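PDB 3CE2: putative peptidase from Chlamydophila abortus, which probably acts as a zinc-dependent oligopeptidase of the M3B family, cutting a variety of small bioactive peptides. Local coordinates for residues A[249-254]-A[481-486]; A[476-481]-A[495-500]. All blocks are in the same frame, centred on the assembly; numbering follows the deposited sequence.

In the fold
Following the chain from its N terminus, 249-254 on helix 240-260 comes first, then 476-481 and 481-486 on the long helix 451-487, and last 495-500 on helix 494-509. Contact 1 closes a span of 226 residues that includes the HExxH helix and Glu430, which bind a zinc ion in the model. Contact 2 closes 13 residues: the end of helix 451-487, the short connection 488-493 and the first residue of helix 494-509. Because the segments alternate in sequence, the two closures cross instead of nesting. Asp481 belongs to both, the centres lie about 10 Å apart, and helix 451-487 is thus tied to helix 240-260 in contact 1 and to helix 494-509 in contact 2.

Contact 1: residues A[249-254]-A[481-486]; sequences GKIQAH and DIHHAA. With ZN (zinc ion), chain B.
His254 and His483 meet rim to rim at the closely packed end of this helix crossing. His254 ND1 and His483 NE2 are 2.9 Å apart in a nearly straight hydrogen bond (165°), and the ring planes differ by just 13°, so the two imidazoles lie almost level, neither over the other. The axes of the segments 249-254 and 481-486 approach to 9.6 Å and cross at -69°, which concentrates the packing on a few residues. Ile251 fills the space beside the histidines. Its CG2 branch, anti to the backbone N, rests over a face of the His483 ring, 4.0 Å from the centroid, in a CH-pi contact. From the other branch, CD1 touches Ile482 CD1 at 3.7 Å, the two isoleucines crossing at about a right angle, and also approaches His483 CE1 at 3.5 Å, so both branches meet the imidazole. CG2 also meets Ala486 CB at 3.6 Å. Tyr531 adjoins both Ile251 and His254 and helps to enclose this end.

The looser side belongs to Gln252. Its CB leaves the partner helix, but a bend at chi2 brings the amide back until NE2 lies 3.4 Å from Ala486 CB, a marginal touch by a partly exposed residue. The His484 CB points away from 249-254; the residue is modelled with NE2 2.6 Å from a zinc ion, a long bond, with His488 and a water as further ligands. That metal is distinct from the one held by His402, His406 and Glu430.

Within its own helix, His483 ND1 is hydrogen-bonded to Glu479 O. Both nitrogens of this buried ring therefore have partners, which fixes its rotation and leaves a flat face for Ile251. Since a carbonyl oxygen can only accept, His483 ND1 probably carries a proton for Glu479 O.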
loop_
_atom_site.group_PDB
_atom_site.type_symbol
_atom_site.label_atom_id
_atom_site.label_comp_id
_atom_site.label_asym_id
_atom_site.label_seq_id
_atom_site.Cartn_x
_atom_site.Cartn_y
_atom_site.Cartn_z
ATOM N N GLY A 249 22.010 -11.414 5.812
ATOM C CA GLY A 249 22.372 -11.323 4.397
ATOM C C GLY A 249 21.639 -10.209 3.659
ATOM O O GLY A 249 22.260 -9.414 2.977
ATOM N N LYS A 250 20.314 -10.172 3.771
ATOM C CA LYS A 250 19.507 -9.107 3.195
ATOM C C LYS A 250 20.005 -7.738 3.682
ATOM O O LYS A 250 20.343 -6.854 2.885
ATOM C CB LYS A 250 18.032 -9.289 3.576
ATOM C CG LYS A 250 17.062 -8.326 2.898
ATOM C CD LYS A 250 16.843 -8.686 1.433
ATOM C CE LYS A 250 16.229 -7.525 0.643
ATOM N NZ LYS A 250 16.676 -7.585 -0.779
ATOM N N ILE A 251 20.067 -7.559 4.991
ATOM C CA ILE A 251 20.487 -6.273 5.490
ATOM C C ILE A 251 21.871 -5.882 4.971
ATOM O O ILE A 251 22.100 -4.716 4.657
ATOM C CB ILE A 251 20.507 -6.225 6.998
ATOM C CG1 ILE A 251 19.142 -6.593 7.594
ATOM C CG2 ILE A 251 21.027 -4.870 7.476
ATOM C CD1 ILE A 251 17.915 -5.923 6.991
ATOM N N GLN A 252 22.796 -6.835 4.892
ATOM C CA GLN A 252 24.125 -6.537 4.366
ATOM C C GLN A 252 24.015 -6.191 2.887
ATOM O O GLN A 252 24.807 -5.420 2.355
ATOM C CB GLN A 252 25.092 -7.709 4.548
ATOM C CG GLN A 252 25.759 -7.821 5.932
ATOM C CD GLN A 252 26.485 -6.525 6.389
ATOM O OE1 GLN A 252 27.225 -5.868 5.620
ATOM N NE2 GLN A 252 26.278 -6.169 7.650
ATOM N N ALA A 253 23.025 -6.754 2.212
ATOM C CA ALA A 253 22.777 -6.367 0.831
ATOM C C ALA A 253 22.465 -4.867 0.753
ATOM O O ALA A 253 23.060 -4.145 -0.045
ATOM C CB ALA A 253 21.659 -7.185 0.243
ATOM N N HIS A 254 21.555 -4.394 1.598
ATOM C CA HIS A 254 21.223 -2.983 1.588
ATOM C C HIS A 254 22.439 -2.141 1.898
ATOM O O HIS A 254 22.658 -1.110 1.260
ATOM C CB HIS A 254 20.095 -2.665 2.557
ATOM C CG HIS A 254 18.827 -3.365 2.224
ATOM N ND1 HIS A 254 17.876 -3.675 3.170
ATOM C CD2 HIS A 254 18.371 -3.858 1.051
ATOM C CE1 HIS A 254 16.877 -4.313 2.587
ATOM N NE2 HIS A 254 17.154 -4.442 1.301
ATOM N N ASP A 481 17.007 -0.152 13.656
ATOM C CA ASP A 481 18.115 -0.559 14.546
ATOM C C ASP A 481 19.021 -1.603 13.927
ATOM O O ASP A 481 20.204 -1.646 14.235
ATOM C CB ASP A 481 17.614 -1.120 15.875
ATOM C CG ASP A 481 16.892 -0.087 16.722
ATOM O OD1 ASP A 481 16.965 1.111 16.374
ATOM O OD2 ASP A 481 16.240 -0.471 17.735
ATOM N N ILE A 482 18.480 -2.478 13.085
ATOM C CA ILE A 482 19.311 -3.578 12.583
ATOM C C ILE A 482 20.171 -3.141 11.424
ATOM O O ILE A 482 21.265 -3.654 11.236
ATOM C CB ILE A 482 18.517 -4.844 12.204
ATOM C CG1 ILE A 482 17.698 -4.626 10.920
ATOM C CG2 ILE A 482 17.652 -5.298 13.344
ATOM C CD1 ILE A 482 16.906 -5.849 10.517
ATOM N N HIS A 483 19.671 -2.195 10.640
ATOM C CA HIS A 483 20.477 -1.627 9.574
ATOM C C HIS A 483 21.574 -0.795 10.206
ATOM O O HIS A 483 22.722 -0.854 9.783
ATOM C CB HIS A 483 19.635 -0.749 8.688
ATOM C CG HIS A 483 18.872 -1.500 7.658
ATOM N ND1 HIS A 483 17.580 -1.929 7.863
ATOM C CD2 HIS A 483 19.219 -1.903 6.410
ATOM C CE1 HIS A 483 17.161 -2.561 6.776
ATOM N NE2 HIS A 483 18.138 -2.560 5.881
ATOM N N HIS A 484 21.216 -0.024 11.228
ATOM C CA HIS A 484 22.208 0.741 11.947
ATOM C C HIS A 484 23.316 -0.192 12.414
ATOM O O HIS A 484 24.446 -0.097 11.953
ATOM C CB HIS A 484 21.583 1.479 13.126
ATOM C CG HIS A 484 22.429 2.599 13.642
ATOM N ND1 HIS A 484 22.700 2.773 14.983
ATOM C CD2 HIS A 484 23.078 3.596 12.994
ATOM C CE1 HIS A 484 23.469 3.836 15.139
ATOM N NE2 HIS A 484 23.713 4.354 13.948
ATOM N N ALA A 485 22.984 -1.102 13.317
ATOM C CA ALA A 485 23.925 -2.109 13.780
ATOM C C ALA A 485 24.796 -2.659 12.632
ATOM O O ALA A 485 26.032 -2.635 12.696
ATOM C CB ALA A 485 23.179 -3.229 14.465
ATOM N N ALA A 486 24.171 -3.141 11.568
ATOM C CA ALA A 486 24.971 -3.654 10.465
ATOM C C ALA A 486 25.963 -2.587 9.958
ATOM O O ALA A 486 27.166 -2.832 9.861
ATOM C CB ALA A 486 24.084 -4.163 9.333
HETATM ZN ZN ZN B . 25.904 4.828 15.223
HETATM O O HOH W 1 26.006 5.167 13.048
#

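Contact 2: residues A[476-481]-A[495-500]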
loop_
_atom_site.group_PDB
_atom_site.type_symbol
_atom_site.label_atom_id
_atom_site.label_comp_id
_atom_site.label_asym_id
_atom_site.label_seq_id
_atom_site.Cartn_x
_atom_site.Cartn_y
_atom_site.Cartn_z
ATOM N N ALA A 476 9.166 -0.736 12.013
ATOM C CA ALA A 476 10.048 0.347 11.522
ATOM C C ALA A 476 11.260 0.610 12.395
ATOM O O ALA A 476 12.361 0.761 11.865
ATOM C CB ALA A 476 9.290 1.616 11.297
ATOM N N SER A 477 11.103 0.660 13.715
ATOM C CA SER A 477 12.300 0.878 14.534
ATOM C C SER A 477 13.206 -0.330 14.489
ATOM O O SER A 477 14.450 -0.198 14.448
ATOM C CB SER A 477 11.987 1.236 15.983
ATOM O OG SER A 477 10.769 0.665 16.344
ATOM N N PHE A 478 12.584 -1.508 14.494
ATOM C CA PHE A 478 13.358 -2.726 14.388
ATOM C C PHE A 478 14.229 -2.659 13.145
ATOM O O PHE A 478 15.454 -2.832 13.208
ATOM C CB PHE A 478 12.467 -3.954 14.330
ATOM C CG PHE A 478 13.245 -5.217 14.249
ATOM C CD1 PHE A 478 14.200 -5.505 15.206
ATOM C CD2 PHE A 478 13.074 -6.097 13.184
ATOM C CE1 PHE A 478 14.946 -6.666 15.123
ATOM C CE2 PHE A 478 13.828 -7.267 13.095
ATOM C CZ PHE A 478 14.760 -7.548 14.067
ATOM N N GLU A 479 13.595 -2.369 12.014
ATOM C CA GLU A 479 14.296 -2.323 10.747
ATOM C C GLU A 479 15.363 -1.221 10.785
ATOM O O GLU A 479 16.429 -1.305 10.161
ATOM C CB GLU A 479 13.284 -2.127 9.611
ATOM C CG GLU A 479 13.892 -1.981 8.250
ATOM C CD GLU A 479 12.852 -1.957 7.111
ATOM O OE1 GLU A 479 11.667 -1.601 7.351
ATOM O OE2 GLU A 479 13.236 -2.293 5.956
ATOM N N TYR A 480 15.085 -0.183 11.547
ATOM C CA TYR A 480 16.036 0.882 11.666
ATOM C C TYR A 480 17.248 0.441 12.483
ATOM O O TYR A 480 18.388 0.635 12.056
ATOM C CB TYR A 480 15.363 2.064 12.320
ATOM C CG TYR A 480 16.281 3.220 12.528
ATOM C CD1 TYR A 480 16.516 4.141 11.505
ATOM C CD2 TYR A 480 16.920 3.404 13.750
ATOM C CE1 TYR A 480 17.365 5.213 11.691
ATOM C CE2 TYR A 480 17.770 4.463 13.950
ATOM C CZ TYR A 480 17.982 5.369 12.923
ATOM O OH TYR A 480 18.826 6.423 13.139
ATOM N N ASP A 481 17.007 -0.152 13.656
ATOM C CA ASP A 481 18.115 -0.559 14.546
ATOM C C ASP A 481 19.021 -1.603 13.927
ATOM O O ASP A 481 20.204 -1.646 14.235
ATOM C CB ASP A 481 17.614 -1.120 15.875
ATOM C CG ASP A 481 16.892 -0.087 16.722
ATOM O OD1 ASP A 481 16.965 1.111 16.374
ATOM O OD2 ASP A 481 16.240 -0.471 17.735
ATOM N N GLU A 495 20.917 -14.106 18.516
ATOM C CA GLU A 495 20.895 -13.616 19.892
ATOM C C GLU A 495 20.616 -12.116 19.863
ATOM O O GLU A 495 19.808 -11.598 20.635
ATOM C CB GLU A 495 22.212 -13.897 20.626
ATOM C CG GLU A 495 22.037 -13.988 22.156
ATOM C CD GLU A 495 23.051 -13.140 22.955
ATOM O OE1 GLU A 495 24.253 -13.498 22.988
ATOM O OE2 GLU A 495 22.635 -12.119 23.570
ATOM N N TYR A 496 21.272 -11.433 18.939
ATOM C CA TYR A 496 21.134 -10.011 18.825
ATOM C C TYR A 496 19.732 -9.632 18.335
ATOM O O TYR A 496 19.030 -8.848 18.985
ATOM C CB TYR A 496 22.199 -9.469 17.884
ATOM C CG TYR A 496 22.169 -7.976 17.799
ATOM C CD1 TYR A 496 22.778 -7.193 18.776
ATOM C CD2 TYR A 496 21.504 -7.338 16.761
ATOM C CE1 TYR A 496 22.736 -5.822 18.714
ATOM C CE2 TYR A 496 21.457 -5.972 16.684
ATOM C CZ TYR A 496 22.074 -5.219 17.662
ATOM O OH TYR A 496 22.027 -3.853 17.573
ATOM N N LEU A 497 19.323 -10.186 17.199
ATOM C CA LEU A 497 17.997 -9.910 16.641
ATOM C C LEU A 497 16.929 -10.107 17.700
ATOM O O LEU A 497 16.035 -9.279 17.889
ATOM C CB LEU A 497 17.721 -10.822 15.443
ATOM C CG LEU A 497 18.625 -10.477 14.259
ATOM C CD1 LEU A 497 18.614 -11.523 13.121
ATOM C CD2 LEU A 497 18.207 -9.134 13.745
ATOM N N SER A 498 17.034 -11.201 18.423
ATOM C CA SER A 498 16.012 -11.512 19.387
ATOM C C SER A 498 15.983 -10.589 20.589
ATOM O O SER A 498 14.949 -10.486 21.227
ATOM C CB SER A 498 16.109 -12.967 19.810
ATOM O OG SER A 498 15.405 -13.741 18.868
ATOM N N SER A 499 17.096 -9.927 20.899
ATOM C CA SER A 499 17.139 -8.984 22.029
ATOM C C SER A 499 16.573 -7.662 21.612
ATOM O O SER A 499 15.750 -7.080 22.298
ATOM C CB SER A 499 18.568 -8.729 22.488
ATOM O OG SER A 499 19.059 -9.872 23.138
ATOM N N THR A 500 17.065 -7.187 20.479
ATOM C CA THR A 500 16.580 -5.992 19.854
ATOM C C THR A 500 15.055 -6.039 19.779
ATOM O O THR A 500 14.365 -5.075 20.142
ATOM C CB THR A 500 17.153 -5.912 18.449
ATOM O OG1 THR A 500 18.574 -5.874 18.537
ATOM C CG2 THR A 500 16.686 -4.682 17.741
#
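Phe478 is the first residue of 476-481 to meet segment 495-500, and it reaches both Thr500 and Leu497. With CG anti to the backbone N (chi1 -179°), the ring extends to the neighbouring helix, where Thr500 CG2 sits at its edge, 3.6 Å from CD1. Farther out, Phe478 CZ meets Leu497 CD2 at 3.8 Å, and each of these side chains crosses the phenyl at about a right angle. Tyr501 adds an edge-to-face ring contact, and Leu504 also touches the phenylalanine.

One turn on, Asp481 directs its CB at the partner helix and brings it to 4.1 Å from Thr500 CG2, so the threonine methyl lies against both Phe478 and Asp481. The segment axes, 10.9 Å apart at closest and 143° between directions, describe a splayed antiparallel hairpin.

Thr500 OG1 turns back to its own helix and donates to Tyr496 O at 3.0 Å from above the carbonyl plane, and that oxygen also accepts from Ser499 N and Thr500 N. Spending the hydroxyl inside the helix leaves the methyl to face Phe478, consistent with a join that rests mainly on van der Waals packing.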